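Long-range contacts in putative Acetyltransferase from the GNAT family (PDB 3EC4), which probably acts as an acyltransferase of the GNAT family, transferring an acyl group other than an aminoacyl group to an acceptor: residues 34-39 and 124-129; 78-83 and 196-201; 99-104 and 133-138; 113-118 and 162-167. All coordinates share one frame; numbering follows the deposited sequence.

Interaction 1: 34-39 and 124-129; sequences DPAYGP and WASGTW
Thr128 grips the backbone of Tyr37 with its side chain, and that side chain can be followed outward atom by atom. Thr128 CB already lies 3.6 Å from Tyr37 O. Beyond CB the two branches part: the methyl CG2 rests more loosely against the same oxygen, while Thr128 OG1, anti to the carbonyl carbon (chi1 -58°), donates a hydrogen bond of 2.7 Å to Tyr37 O, reaching it from above the carbonyl plane. On its acceptor side Thr128 OG1 receives Ala125 N at 2.7 Å in a nearly straight bond. These two bonds together should fix the rotation of the hydroxyl.

Next to this bond, Gly127 N donates to Ala36 O over a short 2.6 Å, although the bond is bent to 136° at the hydrogen. A side chain on Gly127 would press on Ala36 O. The methyl CB of Ala125 sits 3.3 Å from both Pro35 O and Ala36 O. Gly127 O hangs over one face of the Tyr37 ring, near its rim, 3.8 Å from Tyr37 CD2; Tyr131 meets the same ring edge-to-face.

Two compact loops are thus joined. On one side Asp34 OD1 accepts from Ala36 N in an Asx turn, in the connection between strands 30-32 and 41-43. On the other, residues Ala125 to Thr128 form a type I beta turn on the way to strand 134-139.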
loop_
_atom_site.group_PDB
_atom_site.type_symbol
_atom_site.label_atom_id
_atom_site.label_comp_id
_atom_site.label_asym_id
_atom_site.label_seq_id
_atom_site.Cartn_x
_atom_site.Cartn_y
_atom_site.Cartn_z
ATOM N N ASP A 34 4.021 -11.918 -4.344
ATOM C CA ASP A 34 4.164 -13.013 -3.402
ATOM C C ASP A 34 3.069 -12.830 -2.332
ATOM O O ASP A 34 3.011 -11.805 -1.694
ATOM C CB ASP A 34 5.551 -12.933 -2.797
ATOM C CG ASP A 34 5.839 -14.022 -1.793
ATOM O OD1 ASP A 34 4.909 -14.652 -1.241
ATOM O OD2 ASP A 34 7.029 -14.202 -1.532
ATOM N N PRO A 35 2.178 -13.826 -2.162
ATOM C CA PRO A 35 1.136 -13.741 -1.131
ATOM C C PRO A 35 1.594 -13.475 0.300
ATOM O O PRO A 35 0.768 -12.986 1.114
ATOM C CB PRO A 35 0.452 -15.096 -1.207
ATOM C CG PRO A 35 0.724 -15.563 -2.595
ATOM C CD PRO A 35 2.037 -15.035 -2.982
ATOM N N ALA A 36 2.859 -13.762 0.623
ATOM C CA ALA A 36 3.398 -13.440 1.925
ATOM C C ALA A 36 3.439 -11.926 2.118
ATOM O O ALA A 36 3.386 -11.430 3.247
ATOM C CB ALA A 36 4.817 -14.038 2.099
ATOM N N TYR A 37 3.609 -11.208 1.017
ATOM C CA TYR A 37 3.637 -9.750 1.041
ATOM C C TYR A 37 2.265 -9.112 0.891
ATOM O O TYR A 37 1.994 -8.108 1.499
ATOM C CB TYR A 37 4.582 -9.216 -0.002
ATOM C CG TYR A 37 6.036 -9.451 0.283
ATOM C CD1 TYR A 37 6.607 -10.694 0.124
ATOM C CD2 TYR A 37 6.852 -8.397 0.666
ATOM C CE1 TYR A 37 7.977 -10.893 0.347
ATOM C CE2 TYR A 37 8.226 -8.584 0.883
ATOM C CZ TYR A 37 8.767 -9.829 0.731
ATOM O OH TYR A 37 10.112 -9.997 0.992
ATOM N N GLY A 38 1.391 -9.668 0.065
ATOM C CA GLY A 38 0.090 -9.039 -0.109
ATOM C C GLY A 38 -0.701 -9.662 -1.238
ATOM O O GLY A 38 -0.231 -10.608 -1.874
ATOM N N PRO A 39 -1.932 -9.167 -1.446
ATOM C CA PRO A 39 -2.859 -9.819 -2.366
ATOM C C PRO A 39 -2.899 -9.273 -3.818
ATOM O O PRO A 39 -3.832 -9.587 -4.578
ATOM C CB PRO A 39 -4.186 -9.528 -1.693
ATOM C CG PRO A 39 -3.991 -8.117 -1.210
ATOM C CD PRO A 39 -2.575 -8.053 -0.732
ATOM N N TRP A 124 -2.663 -7.013 4.963
ATOM C CA TRP A 124 -1.565 -7.322 5.823
ATOM C C TRP A 124 -1.464 -8.838 5.829
ATOM O O TRP A 124 -2.378 -9.527 6.311
ATOM C CB TRP A 124 -1.822 -6.785 7.216
ATOM C CG TRP A 124 -0.665 -6.933 8.085
ATOM C CD1 TRP A 124 -0.363 -7.990 8.909
ATOM C CD2 TRP A 124 0.429 -6.021 8.179
ATOM N NE1 TRP A 124 0.835 -7.748 9.547
ATOM C CE2 TRP A 124 1.347 -6.556 9.104
ATOM C CE3 TRP A 124 0.716 -4.804 7.574
ATOM C CZ2 TRP A 124 2.534 -5.897 9.440
ATOM C CZ3 TRP A 124 1.886 -4.153 7.916
ATOM C CH2 TRP A 124 2.791 -4.724 8.821
ATOM N N ALA A 125 -0.384 -9.339 5.259
ATOM C CA ALA A 125 -0.090 -10.746 5.268
ATOM C C ALA A 125 1.105 -10.991 6.165
ATOM O O ALA A 125 1.711 -10.049 6.707
ATOM C CB ALA A 125 0.172 -11.243 3.838
ATOM N N SER A 126 1.441 -12.271 6.321
ATOM C CA SER A 126 2.511 -12.666 7.234
ATOM C C SER A 126 3.817 -11.908 7.006
ATOM O O SER A 126 4.534 -11.610 7.967
ATOM C CB SER A 126 2.767 -14.162 7.065
ATOM O OG SER A 126 3.119 -14.452 5.737
ATOM N N GLY A 127 4.152 -11.605 5.743
ATOM C CA GLY A 127 5.438 -10.974 5.426
ATOM C C GLY A 127 5.396 -9.538 4.909
ATOM O O GLY A 127 6.395 -9.042 4.406
ATOM N N THR A 128 4.239 -8.890 5.037
ATOM C CA THR A 128 4.046 -7.506 4.581
ATOM C C THR A 128 5.068 -6.542 5.245
ATOM O O THR A 128 5.507 -5.581 4.627
ATOM C CB THR A 128 2.604 -7.047 4.837
ATOM O OG1 THR A 128 1.688 -7.934 4.163
ATOM C CG2 THR A 128 2.388 -5.605 4.350
ATOM N N TRP A 129 5.464 -6.824 6.484
ATOM C CA TRP A 129 6.452 -5.985 7.172
ATOM C C TRP A 129 7.779 -5.985 6.456
ATOM O O TRP A 129 8.619 -5.122 6.727
ATOM C CB TRP A 129 6.660 -6.444 8.613
ATOM C CG TRP A 129 7.320 -7.825 8.764
ATOM C CD1 TRP A 129 6.701 -9.055 8.708
ATOM C CD2 TRP A 129 8.698 -8.088 8.993
ATOM N NE1 TRP A 129 7.607 -10.041 8.910
ATOM C CE2 TRP A 129 8.846 -9.481 9.088
ATOM C CE3 TRP A 129 9.825 -7.272 9.172
ATOM C CZ2 TRP A 129 10.083 -10.086 9.318
ATOM C CZ3 TRP A 129 11.057 -7.870 9.398
ATOM C CH2 TRP A 129 11.175 -9.264 9.470
#

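Interaction 2: 78-83 and 196-201; sequences VIRVAP and HSYASN
Pro83, Tyr198 and Ala199 bury most of the surface where strands 76-88 and 192-198, antiparallel neighbours in the mixed beta sheet of the GNAT fold, run apart at the end of 192-198. The N-to-C directions of the short segments make 109°, far from the 180° of a flat antiparallel pair; one main-chain bond remains, and side chains make most of the other contacts.

Pro83 holds the near end. Pro83 O accepts from Ala199 N at 2.9 Å, and a water that donates to Pro83 O at 2.8 Å also accepts from Ser200 N, giving the carbonyl a second route to the turn. Beside this bond Pro83 CB and Ala199 CB touch at 4.1 Å.

Tyr198 reaches back along strand 76-88. Ala82 CB lies at the edge of its ring, 3.7 Å from Tyr198 CE1. Farther out Arg80, its chain bent at chi3 (69°), donates from NH2 to Tyr198 OH at 3.2 Å; the side chains cross at about a right angle, yet the guanidinium and ring planes are only 18° apart. Arg80 and Ile79 form a classic beta bulge opposite Leu223 of strand 214-226.

Past Ala199 the chain closes a type I turn, and Asn201 caps the N-terminus of helix 202-210. At the start of that turn Tyr198 O takes two donors from opposite faces of its carbonyl plane: Ser197 OG, from just before the turn, at 2.9 Å and Asn201 N at 3.1 Å.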
loop_
_atom_site.group_PDB
_atom_site.type_symbol
_atom_site.label_atom_id
_atom_site.label_comp_id
_atom_site.label_asym_id
_atom_site.label_seq_id
_atom_site.Cartn_x
_atom_site.Cartn_y
_atom_site.Cartn_z
ATOM N N VAL A 78 -16.601 -9.888 -9.121
ATOM C CA VAL A 78 -16.166 -8.712 -8.388
ATOM C C VAL A 78 -16.693 -8.800 -6.956
ATOM O O VAL A 78 -17.899 -8.966 -6.738
ATOM C CB VAL A 78 -16.702 -7.414 -9.021
ATOM C CG1 VAL A 78 -16.170 -6.205 -8.226
ATOM C CG2 VAL A 78 -16.293 -7.336 -10.506
ATOM N N ILE A 79 -15.815 -8.687 -5.983
ATOM C CA ILE A 79 -16.222 -8.689 -4.551
ATOM C C ILE A 79 -16.364 -7.236 -4.049
ATOM O O ILE A 79 -17.349 -6.886 -3.393
ATOM C CB ILE A 79 -15.174 -9.431 -3.683
ATOM C CG1 ILE A 79 -15.060 -10.923 -4.088
ATOM C CG2 ILE A 79 -15.490 -9.303 -2.174
ATOM C CD1 ILE A 79 -14.011 -11.703 -3.291
ATOM N N ARG A 80 -15.375 -6.418 -4.366
ATOM C CA ARG A 80 -15.368 -4.989 -4.039
ATOM C C ARG A 80 -14.802 -4.122 -5.172
ATOM O O ARG A 80 -13.949 -4.572 -5.953
ATOM C CB ARG A 80 -14.533 -4.723 -2.785
ATOM C CG ARG A 80 -15.168 -5.067 -1.464
ATOM C CD ARG A 80 -14.191 -4.926 -0.327
ATOM N NE ARG A 80 -13.833 -3.529 -0.085
ATOM C CZ ARG A 80 -12.824 -3.108 0.664
ATOM N NH1 ARG A 80 -12.007 -3.960 1.272
ATOM N NH2 ARG A 80 -12.642 -1.818 0.810
ATOM N N VAL A 81 -15.279 -2.874 -5.240
ATOM C CA VAL A 81 -14.714 -1.849 -6.108
ATOM C C VAL A 81 -14.621 -0.534 -5.348
ATOM O O VAL A 81 -15.629 0.037 -4.964
ATOM C CB VAL A 81 -15.517 -1.618 -7.420
ATOM C CG1 VAL A 81 -14.641 -0.820 -8.431
ATOM C CG2 VAL A 81 -15.928 -2.933 -8.007
ATOM N N ALA A 82 -13.401 -0.061 -5.151
ATOM C CA ALA A 82 -13.100 1.060 -4.300
ATOM C C ALA A 82 -12.462 2.224 -5.091
ATOM O O ALA A 82 -11.336 2.118 -5.527
ATOM C CB ALA A 82 -12.145 0.576 -3.201
ATOM N N PRO A 83 -13.194 3.318 -5.285
ATOM C CA PRO A 83 -12.597 4.502 -5.851
ATOM C C PRO A 83 -11.489 5.033 -4.938
ATOM O O PRO A 83 -11.681 5.214 -3.718
ATOM C CB PRO A 83 -13.765 5.485 -5.931
ATOM C CG PRO A 83 -14.997 4.563 -5.975
ATOM C CD PRO A 83 -14.624 3.505 -5.011
ATOM N N HIS A 196 -2.213 6.112 -1.921
ATOM C CA HIS A 196 -3.620 6.111 -2.284
ATOM C C HIS A 196 -4.453 6.333 -1.046
ATOM O O HIS A 196 -4.149 5.768 0.021
ATOM C CB HIS A 196 -4.052 4.771 -2.915
ATOM C CG HIS A 196 -3.369 4.460 -4.215
ATOM N ND1 HIS A 196 -2.279 3.623 -4.299
ATOM C CD2 HIS A 196 -3.596 4.907 -5.479
ATOM C CE1 HIS A 196 -1.871 3.556 -5.556
ATOM N NE2 HIS A 196 -2.664 4.313 -6.292
ATOM N N SER A 197 -5.507 7.129 -1.176
ATOM C CA SER A 197 -6.569 7.195 -0.178
ATOM C C SER A 197 -7.827 6.658 -0.816
ATOM O O SER A 197 -7.981 6.828 -1.991
ATOM C CB SER A 197 -6.828 8.643 0.190
ATOM O OG SER A 197 -7.804 8.785 1.224
ATOM N N TYR A 198 -8.776 6.174 -0.023
ATOM C CA TYR A 198 -10.123 6.033 -0.527
ATOM C C TYR A 198 -10.569 7.430 -0.923
ATOM O O TYR A 198 -10.255 8.391 -0.203
ATOM C CB TYR A 198 -11.062 5.437 0.525
ATOM C CG TYR A 198 -10.779 3.993 0.796
ATOM C CD1 TYR A 198 -11.284 3.017 -0.057
ATOM C CD2 TYR A 198 -9.957 3.591 1.831
ATOM C CE1 TYR A 198 -11.041 1.708 0.143
ATOM C CE2 TYR A 198 -9.696 2.225 2.044
ATOM C CZ TYR A 198 -10.233 1.302 1.174
ATOM O OH TYR A 198 -10.036 -0.049 1.336
ATOM N N ALA A 199 -11.270 7.552 -2.062
ATOM C CA ALA A 199 -11.746 8.862 -2.533
ATOM C C ALA A 199 -12.735 9.443 -1.552
ATOM O O ALA A 199 -12.894 10.674 -1.453
ATOM C CB ALA A 199 -12.384 8.751 -3.910
ATOM N N SER A 200 -13.437 8.551 -0.858
ATOM C CA SER A 200 -14.408 8.918 0.159
ATOM C C SER A 200 -13.833 9.538 1.439
ATOM O O SER A 200 -14.594 10.119 2.217
ATOM C CB SER A 200 -15.242 7.695 0.557
ATOM O OG SER A 200 -14.459 6.796 1.362
ATOM N N ASN A 201 -12.537 9.391 1.685
ATOM C CA ASN A 201 -11.963 9.785 2.957
ATOM C C ASN A 201 -11.485 11.245 2.952
ATOM O O ASN A 201 -10.284 11.535 2.902
ATOM C CB ASN A 201 -10.890 8.794 3.346
ATOM C CG ASN A 201 -10.540 8.845 4.821
ATOM O OD1 ASN A 201 -10.865 9.803 5.522
ATOM N ND2 ASN A 201 -9.817 7.831 5.276
HETATM O O HOH W 1 -13.788 5.651 -1.983
#

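Interaction 3: 99-104 and 133-138; sequences PGIVAL and QFYGVR
The ring of Tyr135 lies against Ala103, with Tyr135 CD1 3.7 Å from Ala103 CA. Val102 O comes to the edge of the ring, near its plane, and over the rim of one face stands the amide NE2 of Gln133. That amide is itself fixed in place: Gln133 NE2 donates to Phe134 O at 3.0 Å, with the oxygen close to the amide plane, and touches Ala103 CB at 3.6 Å. Leu104 N reaches Phe134 O from the other face of its carbonyl, so the oxygen holds two donors.

Around these groups runs a short antiparallel pairing. Val102 and Gly136 form the hydrogen-bonded pair, Val102 N to Gly136 O at 2.9 Å and Gly136 N to Val102 O at 2.8 Å; Ala103 and Tyr135 are the non-hydrogen-bonded pair. A water bridges Gly100 O to Arg138 N at one end, and another bridges Leu104 O to Phe134 N at the other.

Leu104, with CG anti to its carbonyl carbon (chi1 -59°), lays its branches over the facing strand: Leu104 CD1 is 3.5 Å from Tyr135 O and Leu104 CG is 3.6 Å from Gly136 N. A side chain on Gly136 would collide with Leu104 CD2. Leu104 also packs on Met112 of helix 109-118. Replacing Leu104 by serine would probably uncover the Tyr135-Gly136 peptide and lose the apolar contact with Met112.

Ile101 and Tyr135 pack on helix 174-188, which lies over that face, and strand 102-103 is the outermost strand of the mixed GNAT sheet, next to strand 134-139.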
loop_
_atom_site.group_PDB
_atom_site.type_symbol
_atom_site.label_atom_id
_atom_site.label_comp_id
_atom_site.label_asym_id
_atom_site.label_seq_id
_atom_site.Cartn_x
_atom_site.Cartn_y
_atom_site.Cartn_z
ATOM N N PRO A 99 12.466 12.187 17.677
ATOM C CA PRO A 99 13.104 10.985 18.223
ATOM C C PRO A 99 12.158 9.967 18.869
ATOM O O PRO A 99 12.564 8.816 19.049
ATOM C CB PRO A 99 14.083 11.545 19.253
ATOM C CG PRO A 99 14.095 13.004 19.070
ATOM C CD PRO A 99 12.835 13.390 18.434
ATOM N N GLY A 100 10.928 10.355 19.178
ATOM C CA GLY A 100 9.899 9.418 19.633
ATOM C C GLY A 100 9.472 8.384 18.578
ATOM O O GLY A 100 8.778 7.402 18.899
ATOM N N ILE A 101 9.852 8.588 17.322
ATOM C CA ILE A 101 9.522 7.609 16.282
ATOM C C ILE A 101 10.675 6.611 16.223
ATOM O O ILE A 101 11.846 7.016 16.073
ATOM C CB ILE A 101 9.309 8.267 14.908
ATOM C CG1 ILE A 101 8.330 9.431 14.979
ATOM C CG2 ILE A 101 8.842 7.218 13.850
ATOM C CD1 ILE A 101 7.035 9.086 15.643
ATOM N N VAL A 102 10.360 5.324 16.383
ATOM C CA VAL A 102 11.347 4.241 16.389
ATOM C C VAL A 102 11.217 3.348 15.158
ATOM O O VAL A 102 10.123 3.078 14.692
ATOM C CB VAL A 102 11.227 3.363 17.688
ATOM C CG1 VAL A 102 11.519 4.201 18.964
ATOM C CG2 VAL A 102 9.846 2.706 17.797
ATOM N N ALA A 103 12.341 2.920 14.595
ATOM C CA ALA A 103 12.326 1.916 13.538
ATOM C C ALA A 103 11.806 0.573 14.102
ATOM O O ALA A 103 12.173 0.152 15.201
ATOM C CB ALA A 103 13.727 1.734 12.931
ATOM N N LEU A 104 10.943 -0.092 13.346
ATOM C CA LEU A 104 10.454 -1.404 13.715
ATOM C C LEU A 104 11.222 -2.501 12.993
ATOM O O LEU A 104 11.808 -2.281 11.939
ATOM C CB LEU A 104 8.973 -1.515 13.398
ATOM C CG LEU A 104 8.137 -0.453 14.144
ATOM C CD1 LEU A 104 6.667 -0.561 13.754
ATOM C CD2 LEU A 104 8.345 -0.523 15.653
ATOM N N GLN A 133 10.681 -0.261 4.943
ATOM C CA GLN A 133 10.897 0.255 6.297
ATOM C C GLN A 133 9.580 0.558 6.963
ATOM O O GLN A 133 8.727 1.232 6.392
ATOM C CB GLN A 133 11.707 1.539 6.261
ATOM C CG GLN A 133 12.081 2.076 7.654
ATOM C CD GLN A 133 13.026 1.176 8.394
ATOM O OE1 GLN A 133 14.055 0.784 7.848
ATOM N NE2 GLN A 133 12.683 0.820 9.635
ATOM N N PHE A 134 9.471 0.143 8.220
ATOM C CA PHE A 134 8.392 0.502 9.111
ATOM C C PHE A 134 8.869 1.252 10.335
ATOM O O PHE A 134 9.980 1.016 10.846
ATOM C CB PHE A 134 7.619 -0.770 9.515
ATOM C CG PHE A 134 6.545 -1.141 8.528
ATOM C CD1 PHE A 134 6.878 -1.775 7.342
ATOM C CD2 PHE A 134 5.227 -0.819 8.764
ATOM C CE1 PHE A 134 5.892 -2.073 6.398
ATOM C CE2 PHE A 134 4.237 -1.121 7.822
ATOM C CZ PHE A 134 4.572 -1.759 6.661
ATOM N N TYR A 135 8.060 2.220 10.761
ATOM C CA TYR A 135 8.304 2.989 11.957
ATOM C C TYR A 135 7.092 2.866 12.873
ATOM O O TYR A 135 5.963 2.557 12.424
ATOM C CB TYR A 135 8.543 4.451 11.583
ATOM C CG TYR A 135 9.875 4.689 10.872
ATOM C CD1 TYR A 135 11.043 4.730 11.577
ATOM C CD2 TYR A 135 9.944 4.845 9.494
ATOM C CE1 TYR A 135 12.257 4.957 10.946
ATOM C CE2 TYR A 135 11.162 5.070 8.855
ATOM C CZ TYR A 135 12.311 5.119 9.605
ATOM O OH TYR A 135 13.558 5.319 9.005
ATOM N N GLY A 136 7.335 3.097 14.156
ATOM C CA GLY A 136 6.291 3.001 15.141
ATOM C C GLY A 136 6.454 4.051 16.206
ATOM O O GLY A 136 7.489 4.682 16.313
ATOM N N VAL A 137 5.409 4.170 17.003
ATOM C CA VAL A 137 5.464 4.917 18.243
ATOM C C VAL A 137 4.964 4.007 19.350
ATOM O O VAL A 137 3.970 3.286 19.176
ATOM C CB VAL A 137 4.627 6.224 18.221
ATOM C CG1 VAL A 137 4.831 6.995 19.517
ATOM C CG2 VAL A 137 5.002 7.096 17.038
ATOM N N ARG A 138 5.666 4.045 20.477
ATOM C CA ARG A 138 5.298 3.252 21.656
ATOM C C ARG A 138 4.783 4.152 22.754
ATOM O O ARG A 138 5.344 5.208 22.996
ATOM C CB ARG A 138 6.484 2.421 22.165
ATOM C CG ARG A 138 6.933 1.380 21.139
ATOM C CD ARG A 138 7.438 0.078 21.766
ATOM N NE ARG A 138 7.438 -0.988 20.761
ATOM C CZ ARG A 138 6.707 -2.111 20.811
ATOM N NH1 ARG A 138 5.912 -2.373 21.837
ATOM N NH2 ARG A 138 6.783 -2.992 19.823
HETATM O O HOH W 2 8.019 5.685 20.692
HETATM O O HOH W 3 11.197 -2.094 9.155
#

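Interaction 4: 113-118 and 162-167; sequences TALALA and GVCTWP
Leu115 and Trp166 carry the packing of helix 109-118 against the end of strand 157-165, a helix-on-sheet contact of the GNAT acetyltransferase fold.

The aromatic interaction is a CH-pi contact. Leu115 CD1 stands over the five-membered ring of Trp166, 3.5 Å from its centroid and only 2° off the ring normal. The leucine gets there with CG anti to the backbone N (chi1 173°), while Trp166 CG is anti to the carbonyl carbon (chi1 -71°), which brings the indole against Ala114, Leu115 and Ala118.

Van der Waals contacts fill in the rest of the indole. Trp166 CZ2 comes within 3.4 Å of Leu115 CA, so the ring rests on the helix backbone as well as on side chains. Ala118 CB meets Trp166 CZ3 at 3.3 Å and Ala114 CB meets Trp166 CZ2 at 4.1 Å, both small enough to let the six-membered ring come close. Changing Trp166 to alanine would probably open a gap beside Ala114 and Ala118 and leave Leu115 CD1 without its ring.

Polar groups take part mainly as neighbours. Ala114 O approaches Trp166 CH2 at 3.5 Å, and Leu115 CD2 lies 3.7 Å from Cys164 O. The SG of Cys164 also touches Leu115, but it was modelled in two conformers and that touch is less certain. Strand 142-149 pairs alongside, with backbone bonds of Cys164 to Met146 and of Trp166 to Ala144. Leu115 CD1, besides standing over the five-membered ring, sits 3.4 Å from Trp166 N.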
loop_
_atom_site.group_PDB
_atom_site.type_symbol
_atom_site.label_atom_id
_atom_site.label_comp_id
_atom_site.label_asym_id
_atom_site.label_seq_id
_atom_site.Cartn_x
_atom_site.Cartn_y
_atom_site.Cartn_z
ATOM N N THR A 113 1.409 -7.090 13.652
ATOM C CA THR A 113 0.313 -7.931 13.174
ATOM C C THR A 113 -1.002 -7.722 13.922
ATOM O O THR A 113 -2.060 -7.611 13.296
ATOM C CB THR A 113 0.764 -9.383 13.181
ATOM O OG1 THR A 113 1.754 -9.535 12.161
ATOM C CG2 THR A 113 -0.443 -10.301 12.892
ATOM N N ALA A 114 -0.973 -7.685 15.244
ATOM C CA ALA A 114 -2.185 -7.430 16.025
ATOM C C ALA A 114 -2.794 -6.089 15.626
ATOM O O ALA A 114 -4.002 -5.986 15.405
ATOM C CB ALA A 114 -1.908 -7.412 17.472
ATOM N N LEU A 115 -1.952 -5.056 15.588
ATOM C CA LEU A 115 -2.422 -3.689 15.218
ATOM C C LEU A 115 -3.044 -3.660 13.827
ATOM O O LEU A 115 -4.182 -3.169 13.658
ATOM C CB LEU A 115 -1.262 -2.688 15.340
ATOM C CG LEU A 115 -1.465 -1.246 14.851
ATOM C CD1 LEU A 115 -2.602 -0.501 15.580
ATOM C CD2 LEU A 115 -0.084 -0.499 15.049
ATOM N N ALA A 116 -2.338 -4.233 12.845
ATOM C CA ALA A 116 -2.796 -4.251 11.504
ATOM C C ALA A 116 -4.136 -4.987 11.335
ATOM O O ALA A 116 -5.050 -4.495 10.655
ATOM C CB ALA A 116 -1.754 -4.865 10.592
ATOM N N LEU A 117 -4.264 -6.155 11.951
ATOM C CA LEU A 117 -5.491 -6.943 11.809
ATOM C C LEU A 117 -6.705 -6.262 12.480
ATOM O O LEU A 117 -7.832 -6.452 12.028
ATOM C CB LEU A 117 -5.272 -8.378 12.318
ATOM C CG LEU A 117 -4.222 -9.215 11.539
ATOM C CD1 LEU A 117 -4.087 -10.634 12.135
ATOM C CD2 LEU A 117 -4.535 -9.294 10.038
ATOM N N ALA A 118 -6.468 -5.455 13.513
ATOM C CA ALA A 118 -7.491 -4.739 14.263
ATOM C C ALA A 118 -7.937 -3.383 13.648
ATOM O O ALA A 118 -8.960 -2.828 14.042
ATOM C CB ALA A 118 -6.980 -4.458 15.644
ATOM N N GLY A 162 0.325 1.204 5.295
ATOM C CA GLY A 162 0.290 0.572 6.612
ATOM C C GLY A 162 0.152 1.558 7.752
ATOM O O GLY A 162 0.593 1.259 8.874
ATOM N N VAL A 163 -0.478 2.717 7.492
ATOM C CA VAL A 163 -0.605 3.750 8.536
ATOM C C VAL A 163 -1.788 3.376 9.429
ATOM O O VAL A 163 -2.943 3.444 9.010
ATOM C CB VAL A 163 -0.848 5.154 7.957
ATOM C CG1 VAL A 163 -0.933 6.165 9.095
ATOM C CG2 VAL A 163 0.289 5.538 6.939
ATOM N N CYS A 164 -1.531 3.002 10.667
ATOM C CA CYS A 164 -2.652 2.665 11.521
ATOM C C CYS A 164 -2.298 2.832 12.963
ATOM O O CYS A 164 -1.135 2.642 13.356
ATOM C CB CYS A 164 -3.056 1.240 11.269
ATOM S SG CYS A 164 -1.688 0.158 11.626
ATOM N N THR A 165 -3.341 3.117 13.739
ATOM C CA THR A 165 -3.241 3.555 15.119
ATOM C C THR A 165 -4.338 2.818 15.875
ATOM O O THR A 165 -5.468 2.736 15.373
ATOM C CB THR A 165 -3.474 5.098 15.263
ATOM O OG1 THR A 165 -2.558 5.825 14.413
ATOM C CG2 THR A 165 -3.298 5.551 16.702
ATOM N N TRP A 166 -4.018 2.243 17.037
ATOM C CA TRP A 166 -5.080 1.636 17.874
ATOM C C TRP A 166 -6.060 2.766 18.197
ATOM O O TRP A 166 -5.649 3.884 18.445
ATOM C CB TRP A 166 -4.540 1.105 19.213
ATOM C CG TRP A 166 -3.685 -0.114 19.088
ATOM C CD1 TRP A 166 -2.304 -0.179 19.193
ATOM C CD2 TRP A 166 -4.123 -1.434 18.803
ATOM N NE1 TRP A 166 -1.881 -1.469 18.969
ATOM C CE2 TRP A 166 -2.975 -2.261 18.759
ATOM C CE3 TRP A 166 -5.371 -2.005 18.567
ATOM C CZ2 TRP A 166 -3.054 -3.625 18.508
ATOM C CZ3 TRP A 166 -5.443 -3.351 18.315
ATOM C CH2 TRP A 166 -4.298 -4.149 18.316
ATOM N N PRO A 167 -7.362 2.454 18.240
ATOM C CA PRO A 167 -8.381 3.441 18.606
ATOM C C PRO A 167 -8.077 4.201 19.867
ATOM O O PRO A 167 -8.239 5.442 19.875
ATOM C CB PRO A 167 -9.636 2.600 18.761
ATOM C CG PRO A 167 -9.449 1.480 17.856
ATOM C CD PRO A 167 -7.957 1.159 17.913
#

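In the fold
Interactions 1, 3 and 4 meet around Trp124. Trp124 CG packs 3.4 Å from Ala116 CB of interaction 4, Trp124 NE1 probably hydrogen-bonds Thr113 OG1 at 3.3 Å, and Trp124 CZ3 lies 3.8 Å from Phe134 CZ of interaction 3. Helix 109-118, part of interaction 4, lies in the chain between strands 102-103 and 134-139 of interaction 3; the centres of these two contacts are about 14 Å apart. Interactions 2 and 3 lie on opposite sides of the chain's centre, their centres about 28 Å apart, yet both belong to one mixed sheet. A bound acetate, probably from the crystallisation liquor, has its nearest atom about 2 Å from the Tyr135 side chain.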